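Local coordinates for CYCLIN domain-containing protein (Chaetomium thermophilum, PDB 6Z3U) that probably acts as the cyclin H-type regulatory subunit that binds and regulates the cyclin-dependent kinase of the CAK complex, at residues S15-W21 with R180-K186; E86-V90 with N125-T129; T228-F234 with A324-L329. All coordinates share one frame; numbering follows the deposited sequence.

Interaction 1. Residues S15-W21 with R180-K186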
loop_
_atom_site.group_PDB
_atom_site.type_symbol
_atom_site.label_atom_id
_atom_site.label_comp_id
_atom_site.label_asym_id
_atom_site.label_seq_id
_atom_site.Cartn_x
_atom_site.Cartn_y
_atom_site.Cartn_z
ATOM N N SER A 15 -11.680 2.638 -0.884
ATOM C CA SER A 15 -10.623 1.687 -1.176
ATOM C C SER A 15 -10.940 0.895 -2.438
ATOM O O SER A 15 -12.104 0.722 -2.821
ATOM C CB SER A 15 -10.434 0.723 -0.003
ATOM O OG SER A 15 -11.552 -0.141 0.129
ATOM N N SER A 16 -9.885 0.402 -3.083
ATOM C CA SER A 16 -10.075 -0.461 -4.242
ATOM C C SER A 16 -10.786 -1.746 -3.848
ATOM O O SER A 16 -11.534 -2.314 -4.650
ATOM C CB SER A 16 -8.728 -0.768 -4.893
ATOM O OG SER A 16 -7.883 -1.486 -4.012
ATOM N N GLN A 17 -10.575 -2.207 -2.614
ATOM C CA GLN A 17 -11.228 -3.427 -2.161
ATOM C C GLN A 17 -12.744 -3.309 -2.224
ATOM O O GLN A 17 -13.434 -4.310 -2.458
ATOM C CB GLN A 17 -10.777 -3.754 -0.736
ATOM C CG GLN A 17 -11.420 -4.998 -0.145
ATOM C CD GLN A 17 -10.603 -5.597 0.987
ATOM O OE1 GLN A 17 -9.374 -5.534 0.979
ATOM N NE2 GLN A 17 -11.286 -6.177 1.969
ATOM N N TYR A 18 -13.283 -2.107 -2.027
ATOM C CA TYR A 18 -14.729 -1.923 -2.020
ATOM C C TYR A 18 -15.276 -1.637 -3.415
ATOM O O TYR A 18 -16.251 -2.264 -3.842
ATOM C CB TYR A 18 -15.113 -0.784 -1.069
ATOM C CG TYR A 18 -16.594 -0.478 -1.063
ATOM C CD1 TYR A 18 -17.465 -1.191 -0.251
ATOM C CD2 TYR A 18 -17.122 0.520 -1.870
ATOM C CE1 TYR A 18 -18.824 -0.919 -0.242
ATOM C CE2 TYR A 18 -18.477 0.801 -1.869
ATOM C CZ TYR A 18 -19.324 0.079 -1.054
ATOM O OH TYR A 18 -20.674 0.356 -1.050
ATOM N N GLU A 19 -14.671 -0.689 -4.130
ATOM C CA GLU A 19 -15.213 -0.296 -5.425
ATOM C C GLU A 19 -14.971 -1.357 -6.491
ATOM O O GLU A 19 -15.747 -1.457 -7.447
ATOM C CB GLU A 19 -14.611 1.043 -5.860
ATOM C CG GLU A 19 -13.136 0.987 -6.249
ATOM C CD GLU A 19 -12.653 2.268 -6.911
ATOM O OE1 GLU A 19 -12.891 3.360 -6.349
ATOM O OE2 GLU A 19 -12.035 2.181 -7.995
ATOM N N LEU A 20 -13.917 -2.157 -6.344
ATOM C CA LEU A 20 -13.498 -3.100 -7.375
ATOM C C LEU A 20 -13.683 -4.558 -6.996
ATOM O O LEU A 20 -14.010 -5.371 -7.862
ATOM C CB LEU A 20 -12.023 -2.865 -7.725
ATOM C CG LEU A 20 -11.691 -2.246 -9.084
ATOM C CD1 LEU A 20 -12.471 -0.977 -9.372
ATOM C CD2 LEU A 20 -10.193 -1.962 -9.133
ATOM N N TRP A 21 -13.476 -4.920 -5.732
ATOM C CA TRP A 21 -13.476 -6.316 -5.310
ATOM C C TRP A 21 -14.418 -6.535 -4.137
ATOM O O TRP A 21 -14.107 -7.261 -3.187
ATOM C CB TRP A 21 -12.062 -6.773 -4.965
ATOM C CG TRP A 21 -11.139 -6.721 -6.136
ATOM C CD1 TRP A 21 -10.155 -5.806 -6.367
ATOM C CD2 TRP A 21 -11.122 -7.619 -7.250
ATOM N NE1 TRP A 21 -9.521 -6.082 -7.553
ATOM C CE2 TRP A 21 -10.097 -7.191 -8.115
ATOM C CE3 TRP A 21 -11.873 -8.745 -7.598
ATOM C CZ2 TRP A 21 -9.803 -7.851 -9.307
ATOM C CZ3 TRP A 21 -11.578 -9.399 -8.780
ATOM C CH2 TRP A 21 -10.552 -8.949 -9.620
ATOM N N ARG A 180 -6.521 -6.374 -11.472
ATOM C CA ARG A 180 -6.923 -5.033 -11.890
ATOM C C ARG A 180 -6.076 -3.961 -11.208
ATOM O O ARG A 180 -6.557 -2.871 -10.888
ATOM C CB ARG A 180 -8.411 -4.806 -11.619
ATOM C CG ARG A 180 -9.326 -5.682 -12.465
ATOM C CD ARG A 180 -10.751 -5.159 -12.459
ATOM N NE ARG A 180 -10.853 -3.873 -13.143
ATOM C CZ ARG A 180 -11.942 -3.113 -13.152
ATOM N NH1 ARG A 180 -11.940 -1.957 -13.802
ATOM N NH2 ARG A 180 -13.034 -3.504 -12.508
ATOM N N PHE A 181 -4.797 -4.263 -10.996
ATOM C CA PHE A 181 -3.828 -3.295 -10.494
ATOM C C PHE A 181 -4.169 -2.794 -9.094
ATOM O O PHE A 181 -3.671 -1.748 -8.669
ATOM C CB PHE A 181 -3.704 -2.106 -11.455
ATOM C CG PHE A 181 -3.426 -2.504 -12.876
ATOM C CD1 PHE A 181 -2.131 -2.740 -13.301
ATOM C CD2 PHE A 181 -4.461 -2.645 -13.785
ATOM C CE1 PHE A 181 -1.870 -3.105 -14.606
ATOM C CE2 PHE A 181 -4.206 -3.012 -15.094
ATOM C CZ PHE A 181 -2.909 -3.242 -15.504
ATOM N N ALA A 182 -5.018 -3.515 -8.368
ATOM C CA ALA A 182 -5.389 -3.158 -7.000
ATOM C C ALA A 182 -4.485 -3.940 -6.052
ATOM O O ALA A 182 -4.691 -5.134 -5.825
ATOM C CB ALA A 182 -6.863 -3.451 -6.743
ATOM N N LEU A 183 -3.479 -3.259 -5.501
ATOM C CA LEU A 183 -2.481 -3.895 -4.650
ATOM C C LEU A 183 -2.729 -3.689 -3.161
ATOM O O LEU A 183 -2.082 -4.358 -2.346
ATOM C CB LEU A 183 -1.083 -3.374 -5.004
ATOM C CG LEU A 183 -0.380 -4.067 -6.173
ATOM C CD1 LEU A 183 -1.312 -4.243 -7.355
ATOM C CD2 LEU A 183 0.852 -3.280 -6.581
ATOM N N ASP A 184 -3.642 -2.794 -2.786
ATOM C CA ASP A 184 -3.923 -2.500 -1.380
ATOM C C ASP A 184 -5.055 -3.406 -0.912
ATOM O O ASP A 184 -6.228 -3.158 -1.204
ATOM C CB ASP A 184 -4.265 -1.024 -1.189
ATOM C CG ASP A 184 -5.465 -0.582 -2.013
ATOM O OD1 ASP A 184 -5.565 -0.975 -3.195
ATOM O OD2 ASP A 184 -6.306 0.169 -1.476
ATOM N N VAL A 185 -4.702 -4.466 -0.185
ATOM C CA VAL A 185 -5.662 -5.417 0.355
ATOM C C VAL A 185 -5.723 -5.232 1.865
ATOM O O VAL A 185 -4.688 -5.080 2.525
ATOM C CB VAL A 185 -5.291 -6.871 0.009
ATOM C CG1 VAL A 185 -6.441 -7.802 0.357
ATOM C CG2 VAL A 185 -4.911 -6.994 -1.459
ATOM N N LYS A 186 -6.934 -5.261 2.408
ATOM C CA LYS A 186 -7.181 -4.951 3.809
ATOM C C LYS A 186 -7.509 -6.240 4.544
ATOM O O LYS A 186 -8.418 -6.974 4.142
ATOM C CB LYS A 186 -8.318 -3.938 3.947
ATOM C CG LYS A 186 -8.045 -2.629 3.220
ATOM C CD LYS A 186 -9.247 -1.706 3.247
ATOM C CE LYS A 186 -8.887 -0.322 2.730
ATOM N NZ LYS A 186 -7.761 0.296 3.490
#
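A buried, mixed contact, polar at Ser16 and Gln17 and mostly hydrophobic towards Trp21, joins the short N-terminal helix 16-19 to the loop between helix 172-178 and helix 189-200. Ser16 OG donates to Asp184 OD1 over 2.5 Å, a bond between side chains that reaches that oxygen on the syn side but 33° out of the carboxylate plane. Gln17 instead grips main chain: its OE1 accepts from Lys186 N at 2.8 Å, with an N-H...O angle of 164°. The amide reaches the loop because the Gln17 chain is extended, with CG anti to the backbone N (chi1 179°). Were Gln17 replaced by an alanine, the Lys186 N-H would probably lose this acceptor and the loop be less firmly tied to the helix. The loop opens with a Schellman motif, in which Arg180, at positive phi, ends helix 172-178; the stretch that follows is consistent with the linker between the two cyclin boxes. Ser15 is the N-cap of helix 16-19, although its OG bond to Tyr18 N is weak and the same oxygen also bonds Tyr12 O; its CB lies beside Lys186 CE. At the other end the contact is by packing: Leu20 CG lies over one face of the Arg180 guanidinium, towards its rim and 3.9 Å from NH2, and the Trp21 ring meets Ala182 CB in plane at its edge, NE1 being 3.8 Å from that methyl while bonding to Ile179 O. On the kinase chain, Arg146 packs on Ser16 and forms a salt bridge with Glu19.

Interaction 2. Residues E86-V90 with N125-T129; sequences ELLLV and NSIMT
Apolar packing centres on Ile127, whose side chain is directed at helix 83-103 from the loop between helices 108-124 and 132-146, within what is consistent with the first, N-terminal cyclin box. With CG1 anti to its carbonyl carbon (chi1 -73°), the longer branch runs to Val90, where CG1 and CD1 of Ile127 both meet Val90 CG2, the nearer pair, CG1 and CG2, at 3.7 Å. The other branch, Ile127 CG2, approaches Leu89 CD1 more distantly, at 4.3 Å. Glu86 adds its aliphatic part: it and Ile127 slide past each other in opposite directions, with Glu86 CG 3.7 Å from Ile127 CB.

Polar contacts gather at the end of Glu86, whose extended chain carries the carboxylate beyond Ile127. Ser126 OG donates a weak hydrogen bond of 3.3 Å to Glu86 OE2, and accepts from Met128 N at 2.9 Å, which defines an ST turn. Met128 crosses Glu86 at about a right angle and brings its CE methyl against OE1. That oxygen has its polar partner in Asn36 of helix 25-48, while Leu357 of helix 343-358 touches Ile127 and Met128.

All the touching residues are buried, and across this contact the carboxylate receives only a weak bond. Burial would probably make its charge costly, offset in part by the Asn36 amide and more weakly by Ser126.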
loop_
_atom_site.group_PDB
_atom_site.type_symbol
_atom_site.label_atom_id
_atom_site.label_comp_id
_atom_site.label_asym_id
_atom_site.label_seq_id
_atom_site.Cartn_x
_atom_site.Cartn_y
_atom_site.Cartn_z
ATOM N N GLU A 86 -14.793 -25.507 -11.371
ATOM C CA GLU A 86 -13.776 -24.469 -11.486
ATOM C C GLU A 86 -13.512 -23.839 -10.126
ATOM O O GLU A 86 -12.357 -23.676 -9.717
ATOM C CB GLU A 86 -14.228 -23.421 -12.505
ATOM C CG GLU A 86 -13.123 -22.882 -13.401
ATOM C CD GLU A 86 -13.653 -21.963 -14.487
ATOM O OE1 GLU A 86 -14.239 -22.475 -15.462
ATOM O OE2 GLU A 86 -13.476 -20.734 -14.372
ATOM N N LEU A 87 -14.583 -23.485 -9.408
ATOM C CA LEU A 87 -14.443 -22.898 -8.079
ATOM C C LEU A 87 -13.858 -23.889 -7.083
ATOM O O LEU A 87 -13.212 -23.482 -6.111
ATOM C CB LEU A 87 -15.805 -22.405 -7.589
ATOM C CG LEU A 87 -15.868 -21.679 -6.246
ATOM C CD1 LEU A 87 -14.882 -20.530 -6.202
ATOM C CD2 LEU A 87 -17.285 -21.183 -5.997
ATOM N N LEU A 88 -14.084 -25.188 -7.298
ATOM C CA LEU A 88 -13.557 -26.193 -6.379
ATOM C C LEU A 88 -12.036 -26.252 -6.443
ATOM O O LEU A 88 -11.371 -26.376 -5.409
ATOM C CB LEU A 88 -14.168 -27.559 -6.696
ATOM C CG LEU A 88 -14.312 -28.548 -5.535
ATOM C CD1 LEU A 88 -15.122 -29.763 -5.968
ATOM C CD2 LEU A 88 -12.958 -28.984 -5.009
ATOM N N LEU A 89 -11.465 -26.165 -7.646
ATOM C CA LEU A 89 -10.011 -26.193 -7.762
ATOM C C LEU A 89 -9.389 -24.930 -7.182
ATOM O O LEU A 89 -8.302 -24.979 -6.598
ATOM C CB LEU A 89 -9.600 -26.369 -9.223
ATOM C CG LEU A 89 -9.844 -27.743 -9.852
ATOM C CD1 LEU A 89 -9.286 -27.784 -11.269
ATOM C CD2 LEU A 89 -9.233 -28.852 -9.010
ATOM N N VAL A 90 -10.061 -23.787 -7.335
ATOM C CA VAL A 90 -9.558 -22.556 -6.735
ATOM C C VAL A 90 -9.474 -22.705 -5.222
ATOM O O VAL A 90 -8.492 -22.292 -4.594
ATOM C CB VAL A 90 -10.441 -21.361 -7.135
ATOM C CG1 VAL A 90 -10.050 -20.120 -6.342
ATOM C CG2 VAL A 90 -10.330 -21.101 -8.621
ATOM N N ASN A 125 -10.513 -14.337 -14.474
ATOM C CA ASN A 125 -9.945 -15.305 -15.397
ATOM C C ASN A 125 -10.405 -16.696 -14.994
ATOM O O ASN A 125 -10.682 -16.959 -13.820
ATOM C CB ASN A 125 -8.413 -15.245 -15.406
ATOM C CG ASN A 125 -7.887 -13.902 -15.859
ATOM O OD1 ASN A 125 -8.335 -13.354 -16.866
ATOM N ND2 ASN A 125 -6.942 -13.356 -15.109
ATOM N N SER A 126 -10.503 -17.577 -15.979
ATOM C CA SER A 126 -10.935 -18.945 -15.748
ATOM C C SER A 126 -9.739 -19.855 -15.524
ATOM O O SER A 126 -8.640 -19.604 -16.024
ATOM C CB SER A 126 -11.763 -19.458 -16.928
ATOM O OG SER A 126 -11.587 -20.857 -17.076
ATOM N N ILE A 127 -9.963 -20.927 -14.758
ATOM C CA ILE A 127 -8.920 -21.916 -14.511
ATOM C C ILE A 127 -8.515 -22.635 -15.790
ATOM O O ILE A 127 -7.400 -23.161 -15.880
ATOM C CB ILE A 127 -9.401 -22.918 -13.443
ATOM C CG1 ILE A 127 -9.406 -22.262 -12.062
ATOM C CG2 ILE A 127 -8.522 -24.159 -13.429
ATOM C CD1 ILE A 127 -8.036 -22.160 -11.425
ATOM N N MET A 128 -9.404 -22.691 -16.782
ATOM C CA MET A 128 -9.093 -23.326 -18.055
ATOM C C MET A 128 -8.216 -22.462 -18.953
ATOM O O MET A 128 -7.801 -22.935 -20.017
ATOM C CB MET A 128 -10.389 -23.670 -18.795
ATOM C CG MET A 128 -11.271 -24.651 -18.059
ATOM S SD MET A 128 -12.776 -25.044 -18.964
ATOM C CE MET A 128 -13.873 -23.738 -18.425
ATOM N N THR A 129 -7.933 -21.218 -18.560
ATOM C CA THR A 129 -7.118 -20.306 -19.354
ATOM C C THR A 129 -5.667 -20.252 -18.886
ATOM O O THR A 129 -4.750 -20.334 -19.708
ATOM C CB THR A 129 -7.723 -18.898 -19.321
ATOM O OG1 THR A 129 -9.141 -18.983 -19.506
ATOM C CG2 THR A 129 -7.130 -18.035 -20.422
#

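Interaction 3. Residues T228-F234 with A324-L329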
loop_
_atom_site.group_PDB
_atom_site.type_symbol
_atom_site.label_atom_id
_atom_site.label_comp_id
_atom_site.label_asym_id
_atom_site.label_seq_id
_atom_site.Cartn_x
_atom_site.Cartn_y
_atom_site.Cartn_z
ATOM N N THR A 228 -12.910 -19.042 1.893
ATOM C CA THR A 228 -14.281 -18.736 1.517
ATOM C C THR A 228 -14.334 -17.342 0.895
ATOM O O THR A 228 -13.322 -16.641 0.795
ATOM C CB THR A 228 -15.204 -18.839 2.733
ATOM O OG1 THR A 228 -16.568 -18.912 2.297
ATOM C CG2 THR A 228 -15.028 -17.632 3.646
ATOM N N ASP A 229 -15.535 -16.936 0.477
ATOM C CA ASP A 229 -15.747 -15.637 -0.154
ATOM C C ASP A 229 -15.994 -14.519 0.855
ATOM O O ASP A 229 -16.712 -13.559 0.545
ATOM C CB ASP A 229 -16.913 -15.722 -1.142
ATOM C CG ASP A 229 -16.638 -16.679 -2.283
ATOM O OD1 ASP A 229 -15.452 -16.975 -2.543
ATOM O OD2 ASP A 229 -17.610 -17.131 -2.924
ATOM N N ALA A 230 -15.412 -14.611 2.052
ATOM C CA ALA A 230 -15.691 -13.620 3.087
ATOM C C ALA A 230 -15.279 -12.218 2.648
ATOM O O ALA A 230 -16.030 -11.255 2.843
ATOM C CB ALA A 230 -14.977 -14.006 4.383
ATOM N N TYR A 231 -14.092 -12.082 2.052
ATOM C CA TYR A 231 -13.592 -10.755 1.704
ATOM C C TYR A 231 -14.508 -10.040 0.720
ATOM O O TYR A 231 -14.609 -8.807 0.752
ATOM C CB TYR A 231 -12.183 -10.862 1.118
ATOM C CG TYR A 231 -11.080 -10.972 2.146
ATOM C CD1 TYR A 231 -11.208 -11.806 3.247
ATOM C CD2 TYR A 231 -9.903 -10.250 2.005
ATOM C CE1 TYR A 231 -10.200 -11.910 4.185
ATOM C CE2 TYR A 231 -8.888 -10.350 2.937
ATOM C CZ TYR A 231 -9.041 -11.182 4.023
ATOM O OH TYR A 231 -8.036 -11.284 4.954
ATOM N N PHE A 232 -15.191 -10.786 -0.150
ATOM C CA PHE A 232 -15.984 -10.166 -1.203
ATOM C C PHE A 232 -17.301 -9.589 -0.697
ATOM O O PHE A 232 -17.854 -8.691 -1.341
ATOM C CB PHE A 232 -16.287 -11.178 -2.314
ATOM C CG PHE A 232 -15.063 -11.751 -2.969
ATOM C CD1 PHE A 232 -14.155 -10.929 -3.616
ATOM C CD2 PHE A 232 -14.834 -13.116 -2.958
ATOM C CE1 PHE A 232 -13.033 -11.459 -4.223
ATOM C CE2 PHE A 232 -13.716 -13.648 -3.564
ATOM C CZ PHE A 232 -12.815 -12.819 -4.198
ATOM N N HIS A 233 -17.809 -10.075 0.436
ATOM C CA HIS A 233 -19.114 -9.667 0.930
ATOM C C HIS A 233 -19.075 -8.957 2.274
ATOM O O HIS A 233 -20.110 -8.430 2.700
ATOM C CB HIS A 233 -20.037 -10.890 1.048
ATOM C CG HIS A 233 -20.000 -11.787 -0.149
ATOM N ND1 HIS A 233 -20.314 -11.348 -1.416
ATOM C CD2 HIS A 233 -19.681 -13.097 -0.272
ATOM C CE1 HIS A 233 -20.192 -12.350 -2.269
ATOM N NE2 HIS A 233 -19.810 -13.422 -1.599
ATOM N N PHE A 234 -17.929 -8.918 2.949
ATOM C CA PHE A 234 -17.851 -8.354 4.288
ATOM C C PHE A 234 -16.573 -7.545 4.438
ATOM O O PHE A 234 -15.582 -7.771 3.738
ATOM C CB PHE A 234 -17.912 -9.452 5.356
ATOM C CG PHE A 234 -19.115 -10.340 5.236
ATOM C CD1 PHE A 234 -20.353 -9.917 5.690
ATOM C CD2 PHE A 234 -19.010 -11.598 4.668
ATOM C CE1 PHE A 234 -21.463 -10.730 5.579
ATOM C CE2 PHE A 234 -20.116 -12.417 4.555
ATOM C CZ PHE A 234 -21.345 -11.984 5.012
ATOM N N ALA A 324 -24.513 -13.282 9.334
ATOM C CA ALA A 324 -24.377 -13.832 7.990
ATOM C C ALA A 324 -22.930 -14.213 7.705
ATOM O O ALA A 324 -22.658 -15.270 7.125
ATOM C CB ALA A 324 -24.885 -12.826 6.958
ATOM N N CYS A 325 -21.985 -13.361 8.112
ATOM C CA CYS A 325 -20.572 -13.696 7.961
ATOM C C CYS A 325 -20.178 -14.842 8.883
ATOM O O CYS A 325 -19.365 -15.696 8.511
ATOM C CB CYS A 325 -19.713 -12.464 8.245
ATOM S SG CYS A 325 -17.938 -12.739 8.066
ATOM N N ARG A 326 -20.740 -14.872 10.093
ATOM C CA ARG A 326 -20.433 -15.949 11.027
ATOM C C ARG A 326 -20.791 -17.306 10.435
ATOM O O ARG A 326 -20.072 -18.292 10.640
ATOM C CB ARG A 326 -21.180 -15.722 12.341
ATOM C CG ARG A 326 -20.602 -16.465 13.529
ATOM C CD ARG A 326 -21.465 -16.268 14.768
ATOM N NE ARG A 326 -20.888 -16.881 15.962
ATOM C CZ ARG A 326 -21.080 -18.145 16.333
ATOM N NH1 ARG A 326 -21.836 -18.956 15.601
ATOM N NH2 ARG A 326 -20.512 -18.602 17.440
ATOM N N ASP A 327 -21.898 -17.375 9.693
ATOM C CA ASP A 327 -22.317 -18.639 9.096
ATOM C C ASP A 327 -21.443 -19.009 7.903
ATOM O O ASP A 327 -21.133 -20.188 7.694
ATOM C CB ASP A 327 -23.787 -18.556 8.684
ATOM C CG ASP A 327 -24.721 -18.421 9.876
ATOM O OD1 ASP A 327 -24.427 -19.013 10.936
ATOM O OD2 ASP A 327 -25.746 -17.718 9.754
ATOM N N MET A 328 -21.038 -18.017 7.106
ATOM C CA MET A 328 -20.164 -18.298 5.971
ATOM C C MET A 328 -18.823 -18.854 6.433
ATOM O O MET A 328 -18.288 -19.790 5.828
ATOM C CB MET A 328 -19.962 -17.032 5.138
ATOM C CG MET A 328 -19.079 -17.239 3.917
ATOM S SD MET A 328 -19.141 -15.871 2.741
ATOM C CE MET A 328 -19.627 -16.740 1.251
ATOM N N LEU A 329 -18.263 -18.288 7.506
ATOM C CA LEU A 329 -16.966 -18.743 7.995
ATOM C C LEU A 329 -17.046 -20.146 8.584
ATOM O O LEU A 329 -16.113 -20.943 8.435
ATOM C CB LEU A 329 -16.431 -17.763 9.041
ATOM C CG LEU A 329 -15.493 -16.665 8.540
ATOM C CD1 LEU A 329 -16.117 -15.884 7.394
ATOM C CD2 LEU A 329 -15.116 -15.738 9.686
#
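Cys325 stands on the face of the Phe234 ring, its CB 3.4 Å from the ring centroid and only 3° off the normal, a CH-pi contact almost exactly over the centre. The sulfur shares that face: with SG anti to the backbone N of Cys325 (chi1 -179°), it lies back over the ring, 4.0 Å from the Phe234 centroid, as a Cys sulfur-aromatic contact. His233 CB covers the opposite face toward the rim, so the ring is sandwiched between its own neighbour and helix 313-330. At the ring edge Met328 SD lies nearly in plane, 5.4 Å from the Phe234 centroid, which makes a Met-aromatic contact of edge type.

Met328 is the other main element of the interface. Leaving the helix with CG anti to its backbone N and bending at the last torsion, it brings CE to the edge of the His233 ring, 3.9 Å from CD2, and also against Asp229 CB. Closer to the helix, Thr228 OG1 lies 3.4 Å from Met328 CG. The next residue, Leu329, packs CD1 on Ala230 CB at 3.7 Å. The contact across these two segments is thus carried mainly by carbon and sulfur, while the polar ends turn to other partners: His233 ND1 bonds Phe23 O, and Asp229 forms a salt bridge with Arg32.

Both segments belong to the C-terminal cyclin domain. Helix 236-247 packs against this junction through Ile239, which touches Ala230 and Phe234, and Ala242, which touches Cys325; helix 25-48 meets Asp229 and His233 through Leu28.

How the interactions relate
From the N terminus, the chain first lays down 15-21, and 180-186 later closes the wide loop of interaction 1 by meeting it. Nested within that loop, interaction 2 ties helix 83-103 to the loop after helix 108-124; the centres of interactions 1 and 2 lie about 21 Å apart. Interaction 3 follows in series: across a partly unmodelled stretch, it joins helix 313-330 to the segment around helix 230-233 within the C-terminal cyclin domain. Interactions 1 and 3 touch, Trp21 O packing on the Phe232 ring and Lys186 O on that of Tyr231, so the N-terminal segment and the loop 180-186, probably the linker between the cyclin boxes, both abut the second domain. Interaction 2 touches neither.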